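Urocanate hydratase (Paenibacillus sp. Soil724D2, PDB 7NED) probably catalyses the NAD+-dependent hydration of thiourocanate in bacterial ergothioneine breakdown, and can hold urocanate in its active site. Local coordinates at residues A43-A48 with R110-G115; W353-L356 with D362-A365; L518-Y523 with A532-L537. All coordinates share one frame; numbering follows the deposited sequence.

Overall arrangement
From the N terminus the chain first meets contact 1. It closes a loop of 61 residues within the range of the urocanase N-terminal domain and joins segment 43-48, whose first two residues line the NAD pocket, to the end of helix 105-113. The chain then runs through the Rossmann-like range. Contact 2 follows in the C-terminal range, where a four-residue link (356-359) joins strand 351-355 to helix 360-373. Contact 3 comes last and packs helix 502-525 against helix 529-538 across a short turn. The three contacts follow in series, with none nested or crossing. Their centres lie 30 to 37 Å apart. Contacts 1 and 3 both touch the second subunit.

Contact 1: A43-A48 with R110-G115; sequences AALAKA and RLQEKG. With NAD (nicotinamide-adenine-dinucleotide), chain C.
Gln112 reaches from the end of helix 105-113 to Leu45 and Lys47 of the cofactor-binding loop. The backbones stay far apart, with the CA atoms of Leu45 and Gln112 10.8 Å from each other. The gap is bridged by the long Gln112 side chain. Its CG is anti to the backbone N (chi1 176°) and the chain runs on extended, which carries the amide across. Lys47 crosses it at about a right angle. Its CE carbon lies 4.2 Å from Gln112 OE1, a loose contact. CD1 of Leu45 lies near the amide nitrogen. No direct hydrogen bond joins the segments. One water does the work instead: it donates to Leu45 O at 2.8 Å and to Gln112 OE1 at 2.7 Å. The Lys47 chain bends at chi4, and NZ is hydrogen-bonded to Glu38 O.

The closer fit is at the other end of segment 43-48, against NAD. Ala43 N donates to the phosphate oxygen O1N of NAD at 2.9 Å, with a bent N-H...O angle of 134°. The Ala43 methyl lies 3.9 Å from NAD C2D. Ala43 O accepts a bond from His258. By contrast, the helix end is the more exposed side, though Leu111 and Lys114 there pack on Gly453 and Asp452 of the second subunit. Gly115 closes the helix in a Schellman motif.

The chemistry is thus divided along one short loop. The N-H of Ala43 faces the diphosphate, and Ala44 N only comes near it, 3.2 Å from NAD O1A. A backbone carbonyl faces the helix through water. The loop thus gives NAD one direct backbone bond, among those from Glu187, Asn233, Gly169 and others, and its polar tie to helix 105-113 runs through one water.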
# COMPACT_ATOMS: atom_id res chain seq x y z
N ALA A 43 -17.62 -3.03 -13.93
CA ALA A 43 -17.33 -1.65 -13.51
C ALA A 43 -16.61 -0.86 -14.61
O ALA A 43 -15.73 -0.03 -14.35
CB ALA A 43 -16.53 -1.62 -12.22
N ALA A 44 -16.97 -1.16 -15.86
CA ALA A 44 -16.62 -0.37 -17.04
C ALA A 44 -15.18 -0.59 -17.50
O ALA A 44 -14.91 -0.69 -18.71
CB ALA A 44 -16.84 1.13 -16.80
N LEU A 45 -14.24 -0.63 -16.56
CA LEU A 45 -12.86 -0.82 -16.99
C LEU A 45 -12.03 -1.62 -15.98
O LEU A 45 -10.80 -1.56 -16.02
CB LEU A 45 -12.22 0.54 -17.28
CG LEU A 45 -11.90 1.42 -16.07
CD1 LEU A 45 -10.93 2.56 -16.51
CD2 LEU A 45 -13.18 2.03 -15.41
N ALA A 46 -12.68 -2.41 -15.12
CA ALA A 46 -11.95 -3.26 -14.19
C ALA A 46 -11.48 -4.49 -14.96
O ALA A 46 -12.30 -5.24 -15.47
CB ALA A 46 -12.82 -3.64 -13.00
N LYS A 47 -10.17 -4.68 -15.06
CA LYS A 47 -9.64 -5.67 -15.97
C LYS A 47 -9.02 -6.84 -15.22
O LYS A 47 -8.47 -6.69 -14.12
CB LYS A 47 -8.61 -5.00 -16.89
CG LYS A 47 -9.25 -4.01 -17.87
CD LYS A 47 -8.26 -3.58 -18.93
CE LYS A 47 -8.91 -2.78 -20.06
NZ LYS A 47 -8.51 -3.30 -21.42
N ALA A 48 -9.05 -8.00 -15.86
CA ALA A 48 -8.48 -9.20 -15.28
C ALA A 48 -6.97 -9.29 -15.46
O ALA A 48 -6.33 -10.07 -14.75
CB ALA A 48 -9.12 -10.43 -15.92
N ARG A 110 -3.52 8.41 -18.58
CA ARG A 110 -2.24 8.56 -19.28
C ARG A 110 -1.37 7.33 -19.09
O ARG A 110 -0.81 6.78 -20.06
CB ARG A 110 -1.55 9.84 -18.80
N LEU A 111 -1.29 6.83 -17.85
CA LEU A 111 -0.47 5.65 -17.62
C LEU A 111 -1.10 4.40 -18.23
O LEU A 111 -0.39 3.51 -18.70
CB LEU A 111 -0.23 5.45 -16.13
CG LEU A 111 0.63 6.52 -15.46
CD1 LEU A 111 0.58 6.41 -13.93
CD2 LEU A 111 2.08 6.43 -15.96
N GLN A 112 -2.44 4.29 -18.20
CA GLN A 112 -3.05 3.15 -18.88
C GLN A 112 -2.80 3.21 -20.38
O GLN A 112 -2.41 2.22 -21.00
CB GLN A 112 -4.53 3.06 -18.56
CG GLN A 112 -5.19 1.93 -19.35
CD GLN A 112 -6.65 1.77 -19.05
OE1 GLN A 112 -7.08 0.68 -18.67
NE2 GLN A 112 -7.42 2.84 -19.23
N GLU A 113 -2.99 4.39 -20.99
CA GLU A 113 -2.57 4.59 -22.38
C GLU A 113 -1.13 4.20 -22.67
O GLU A 113 -0.85 3.63 -23.73
CB GLU A 113 -2.82 6.03 -22.81
CG GLU A 113 -2.74 6.20 -24.33
N LYS A 114 -0.23 4.48 -21.75
CA LYS A 114 1.17 4.15 -21.98
C LYS A 114 1.45 2.67 -21.82
O LYS A 114 2.59 2.25 -22.05
CB LYS A 114 2.05 4.94 -21.00
CG LYS A 114 2.53 6.27 -21.50
CD LYS A 114 3.37 6.97 -20.43
CE LYS A 114 4.85 6.75 -20.69
NZ LYS A 114 5.47 8.01 -20.31
N GLY A 115 0.48 1.89 -21.36
CA GLY A 115 0.74 0.48 -21.15
C GLY A 115 1.34 0.14 -19.79
O GLY A 115 1.81 -0.98 -19.60
PA NAD C . -20.91 -1.79 -15.31
O1A NAD C . -20.17 -0.66 -16.02
O2A NAD C . -20.90 -3.22 -15.70
O5B NAD C . -22.53 -1.38 -15.59
C5B NAD C . -22.81 -0.05 -15.46
C4B NAD C . -24.27 0.10 -16.09
O4B NAD C . -24.73 1.42 -16.08
C3B NAD C . -24.07 -0.33 -17.58
O3B NAD C . -25.01 -1.27 -17.92
C2B NAD C . -24.30 1.00 -18.35
O2B NAD C . -25.00 0.83 -19.53
C1B NAD C . -25.29 1.67 -17.39
N9A NAD C . -25.33 3.13 -17.48
C8A NAD C . -24.29 4.03 -17.68
N7A NAD C . -24.69 5.28 -17.71
C5A NAD C . -26.06 5.21 -17.49
C6A NAD C . -27.07 6.20 -17.41
N6A NAD C . -26.78 7.51 -17.53
N1A NAD C . -28.36 5.83 -17.18
C2A NAD C . -28.59 4.50 -17.10
N3A NAD C . -27.74 3.46 -17.15
C4A NAD C . -26.47 3.86 -17.35
O3 NAD C . -20.63 -1.38 -13.82
PN NAD C . -20.95 -2.40 -12.64
O1N NAD C . -20.02 -3.54 -12.34
O2N NAD C . -22.45 -2.58 -12.59
O5D NAD C . -20.70 -1.45 -11.22
C5D NAD C . -21.49 -0.24 -11.20
C4D NAD C . -21.08 0.58 -10.01
O4D NAD C . -21.04 -0.21 -8.84
C3D NAD C . -19.53 0.93 -10.33
O3D NAD C . -19.24 2.28 -10.00
C2D NAD C . -18.73 -0.02 -9.37
O2D NAD C . -17.58 0.50 -8.85
C1D NAD C . -19.81 0.16 -8.26
N1N NAD C . -19.63 -0.60 -7.01
C2N NAD C . -18.57 -0.10 -6.28
C3N NAD C . -18.26 -0.62 -5.03
C7N NAD C . -17.03 -0.03 -4.33
O7N NAD C . -16.87 -0.02 -3.11
N7N NAD C . -16.01 0.45 -5.13
C4N NAD C . -19.09 -1.64 -4.55
C5N NAD C . -20.16 -2.10 -5.32
C6N NAD C . -20.44 -1.55 -6.58
O HOH W 1 -8.28 -0.43 -16.50

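Contact 2: W353-L356 with D362-A365; sequences WVAL and DIHA
The indole of Trp353 meets Ile363 at a slant. Its CD1 lies 3.9 Å from the terminal methyl CD1 of Ile363. A water sits at the ring edge, in plane. Trp353 NE1 donates to it at 2.9 Å, and the water donates in turn to Ile363 O at 2.9 Å. This ties the indole N-H to the helix backbone and should limit how the ring turns. The Trp353 side chain also touches Ile366 and Ile370, further along the same helix. Its CB points toward the helix, and CG lies between the backbone N and the carbonyl carbon (chi1 45°), which sets the indole so that CD1 meets Ile363.

Ala355 makes the other half of the contact. Its methyl lies 3.8 Å from Asp362 CB and 4.0 Å from Ile363 CG1. The small side chain lets the two backbones come close, with the CA atoms of Ala355 and Asp362 6.1 Å apart. Ile363 thus serves both strand residues, with CG1 on Ala355 and CD1 beside the indole. No hydrogen bond joins the two segments directly. The carboxylate of Asp362 finds its partners nearby. OD2 bonds to Ser357 OG and ties the first turn of the helix to the loop after the strand. OD1 bonds to Gln425 N and ties it to the chain before strand 428-441.

The contact is the hydrophobic seam of a strand-loop-helix unit. Strand 351-355 runs in a mixed sheet between antiparallel neighbours 428-441 and 398-400. Trp353 and Ala355 also touch Ile428 on one neighbour, and Ile363 touches Arg399 on the other. Helix 360-373 therefore packs against this part of the sheet.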
# COMPACT_ATOMS: atom_id res chain seq x y z
N TRP A 353 -17.74 -18.56 -2.39
CA TRP A 353 -16.98 -19.75 -2.73
C TRP A 353 -17.39 -20.22 -4.11
O TRP A 353 -18.48 -19.91 -4.59
CB TRP A 353 -17.15 -20.85 -1.68
CG TRP A 353 -18.56 -21.07 -1.25
CD1 TRP A 353 -19.40 -22.05 -1.68
CD2 TRP A 353 -19.28 -20.34 -0.24
NE1 TRP A 353 -20.59 -21.98 -1.02
CE2 TRP A 353 -20.56 -20.93 -0.15
CE3 TRP A 353 -18.97 -19.23 0.57
CZ2 TRP A 353 -21.54 -20.45 0.72
CZ3 TRP A 353 -19.96 -18.76 1.45
CH2 TRP A 353 -21.22 -19.37 1.52
N VAL A 354 -16.50 -20.94 -4.77
CA VAL A 354 -16.69 -21.35 -6.16
C VAL A 354 -16.44 -22.84 -6.28
O VAL A 354 -15.41 -23.33 -5.82
CB VAL A 354 -15.77 -20.56 -7.10
CG1 VAL A 354 -15.88 -21.07 -8.56
CG2 VAL A 354 -16.12 -19.07 -7.02
N ALA A 355 -17.35 -23.54 -6.95
CA ALA A 355 -17.18 -24.98 -7.19
C ALA A 355 -16.29 -25.15 -8.42
O ALA A 355 -16.76 -25.08 -9.55
CB ALA A 355 -18.53 -25.65 -7.39
N LEU A 356 -14.99 -25.35 -8.20
CA LEU A 356 -14.05 -25.44 -9.32
C LEU A 356 -14.33 -26.65 -10.21
O LEU A 356 -13.91 -26.66 -11.38
CB LEU A 356 -12.63 -25.51 -8.77
CG LEU A 356 -12.28 -24.25 -7.97
CD1 LEU A 356 -11.14 -24.52 -6.97
CD2 LEU A 356 -11.90 -23.10 -8.90
N ASP A 362 -22.15 -29.42 -6.15
CA ASP A 362 -21.20 -29.04 -5.10
C ASP A 362 -21.71 -27.84 -4.31
O ASP A 362 -21.74 -27.86 -3.07
CB ASP A 362 -19.83 -28.74 -5.70
CG ASP A 362 -19.04 -29.99 -6.04
OD1 ASP A 362 -19.50 -31.11 -5.73
OD2 ASP A 362 -17.92 -29.84 -6.62
N ILE A 363 -22.15 -26.80 -5.01
CA ILE A 363 -22.74 -25.65 -4.31
C ILE A 363 -23.93 -26.11 -3.49
O ILE A 363 -24.08 -25.73 -2.33
CB ILE A 363 -23.11 -24.54 -5.32
CG1 ILE A 363 -21.85 -23.99 -5.99
CG2 ILE A 363 -23.91 -23.38 -4.65
CD1 ILE A 363 -20.81 -23.36 -5.02
N HIS A 364 -24.80 -26.97 -4.07
CA HIS A 364 -26.01 -27.35 -3.35
C HIS A 364 -25.69 -28.16 -2.10
O HIS A 364 -26.36 -28.02 -1.07
CB HIS A 364 -26.95 -28.11 -4.28
CG HIS A 364 -27.64 -27.22 -5.27
ND1 HIS A 364 -28.33 -27.69 -6.37
CD2 HIS A 364 -27.78 -25.87 -5.31
CE1 HIS A 364 -28.84 -26.68 -7.04
NE2 HIS A 364 -28.52 -25.56 -6.42
N ALA A 365 -24.66 -29.00 -2.16
CA ALA A 365 -24.24 -29.71 -0.95
C ALA A 365 -23.76 -28.74 0.13
O ALA A 365 -24.02 -28.95 1.33
CB ALA A 365 -23.15 -30.74 -1.28
O HOH W 2 -23.21 -23.11 -1.33

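Contact 3: L518-Y523 with A532-L537; sequences LGVLRY and ADEVRL
A helical hairpin near the C terminus holds this contact. Helix 502-525 turns back into helix 529-538, and the two short segments pack at 139° between their N-to-C directions, with axes 9.2 Å apart. Val520 and Val535 mark the closest backbone approach. Val520 points toward the second helix and its two methyls share the work. CG1 touches Glu534 CB at 3.8 Å and Val535 CG2 at 3.8 Å. CG2 meets Glu534 CG at 3.9 Å. The aliphatic part of Glu534 thus lies across Val520 at about a right angle.

Glu534 then bends at chi2 (69°), which leads its carboxylate away from the first helix. There OE1 forms a salt bridge with Lys538 and OE2 one with Arg346. Asp533 OD1 also bridges to Arg346, so this arginine joins two acids of the second helix. The methylene groups pack on valine while the charge is met elsewhere.

Elsewhere on helix 502-525 Arg522 makes a cation-pi contact with Trp460, and Leu518 and Leu521 touch Phe82 and Gly80 of the second subunit. Leu521 also packs on Trp542. Its CG is anti to the carbonyl carbon (chi1 -66°), and the end of the side chain comes nearer the second helix than its base. There Leu521 CD2 lies 3.6 Å from Val535 CG2.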
# COMPACT_ATOMS: atom_id res chain seq x y z
N LEU A 518 -8.59 -9.35 12.06
CA LEU A 518 -8.10 -7.98 11.92
C LEU A 518 -9.24 -7.04 11.60
O LEU A 518 -9.22 -5.87 12.03
CB LEU A 518 -7.02 -7.92 10.83
CG LEU A 518 -6.37 -6.54 10.60
CD1 LEU A 518 -5.59 -6.08 11.83
CD2 LEU A 518 -5.49 -6.58 9.33
N GLY A 519 -10.22 -7.53 10.83
CA GLY A 519 -11.41 -6.76 10.56
C GLY A 519 -12.12 -6.30 11.82
O GLY A 519 -12.47 -5.12 11.96
N VAL A 520 -12.35 -7.22 12.76
CA VAL A 520 -12.96 -6.82 14.03
C VAL A 520 -12.10 -5.78 14.74
O VAL A 520 -12.60 -4.78 15.25
CB VAL A 520 -13.20 -8.02 14.95
CG1 VAL A 520 -13.82 -7.52 16.28
CG2 VAL A 520 -14.12 -9.02 14.25
N LEU A 521 -10.79 -6.03 14.79
CA LEU A 521 -9.96 -5.09 15.55
C LEU A 521 -9.91 -3.73 14.89
O LEU A 521 -9.76 -2.72 15.58
CB LEU A 521 -8.54 -5.62 15.73
CG LEU A 521 -8.35 -6.86 16.60
CD1 LEU A 521 -6.91 -7.02 17.01
CD2 LEU A 521 -9.23 -6.70 17.86
N ARG A 522 -10.03 -3.66 13.55
CA ARG A 522 -10.02 -2.35 12.91
C ARG A 522 -11.19 -1.49 13.38
O ARG A 522 -11.04 -0.29 13.62
CB ARG A 522 -10.05 -2.51 11.38
CG ARG A 522 -9.82 -1.23 10.62
CD ARG A 522 -11.15 -0.52 10.28
NE ARG A 522 -10.82 0.76 9.68
CZ ARG A 522 -10.55 1.85 10.38
NH1 ARG A 522 -10.57 1.82 11.71
NH2 ARG A 522 -10.23 2.98 9.75
N TYR A 523 -12.39 -2.09 13.48
CA TYR A 523 -13.55 -1.36 13.98
C TYR A 523 -13.49 -1.21 15.49
O TYR A 523 -13.91 -0.18 16.02
CB TYR A 523 -14.86 -2.04 13.51
CG TYR A 523 -15.06 -1.69 12.06
CD1 TYR A 523 -15.73 -0.53 11.71
CD2 TYR A 523 -14.40 -2.41 11.05
CE1 TYR A 523 -15.82 -0.12 10.39
CE2 TYR A 523 -14.48 -2.01 9.72
CZ TYR A 523 -15.18 -0.86 9.40
OH TYR A 523 -15.30 -0.43 8.09
N ALA A 532 -16.06 -4.29 20.09
CA ALA A 532 -15.57 -4.64 21.41
C ALA A 532 -16.33 -5.84 21.96
O ALA A 532 -15.74 -6.73 22.61
CB ALA A 532 -15.66 -3.41 22.34
N ASP A 533 -17.63 -5.91 21.67
CA ASP A 533 -18.38 -7.10 22.03
C ASP A 533 -17.86 -8.33 21.30
O ASP A 533 -17.69 -9.40 21.89
CB ASP A 533 -19.86 -6.88 21.73
CG ASP A 533 -20.72 -8.00 22.23
OD1 ASP A 533 -21.29 -8.74 21.38
OD2 ASP A 533 -20.83 -8.14 23.46
N GLU A 534 -17.63 -8.21 19.99
CA GLU A 534 -17.13 -9.34 19.23
C GLU A 534 -15.79 -9.80 19.76
O GLU A 534 -15.55 -11.01 19.85
CB GLU A 534 -17.02 -9.00 17.75
CG GLU A 534 -16.78 -10.22 16.84
CD GLU A 534 -17.99 -11.20 16.72
OE1 GLU A 534 -17.80 -12.28 16.10
OE2 GLU A 534 -19.11 -10.90 17.24
N VAL A 535 -14.88 -8.86 20.10
CA VAL A 535 -13.60 -9.26 20.67
C VAL A 535 -13.81 -10.15 21.89
O VAL A 535 -13.18 -11.21 22.04
CB VAL A 535 -12.76 -8.02 21.04
CG1 VAL A 535 -11.64 -8.42 22.01
CG2 VAL A 535 -12.24 -7.35 19.76
N ARG A 536 -14.66 -9.71 22.82
CA ARG A 536 -14.86 -10.53 24.01
C ARG A 536 -15.51 -11.86 23.65
O ARG A 536 -15.11 -12.92 24.16
CB ARG A 536 -15.70 -9.76 25.03
CG ARG A 536 -16.40 -10.72 26.00
CD ARG A 536 -17.54 -10.06 26.74
NE ARG A 536 -18.81 -9.95 26.00
CZ ARG A 536 -19.73 -10.92 25.90
NH1 ARG A 536 -19.53 -12.12 26.46
NH2 ARG A 536 -20.86 -10.69 25.24
N LEU A 537 -16.50 -11.85 22.76
CA LEU A 537 -17.18 -13.10 22.41
C LEU A 537 -16.22 -14.12 21.82
O LEU A 537 -16.40 -15.32 22.05
CB LEU A 537 -18.32 -12.84 21.42
CG LEU A 537 -19.60 -12.27 22.02
CD1 LEU A 537 -20.57 -11.88 20.93
CD2 LEU A 537 -20.24 -13.30 22.98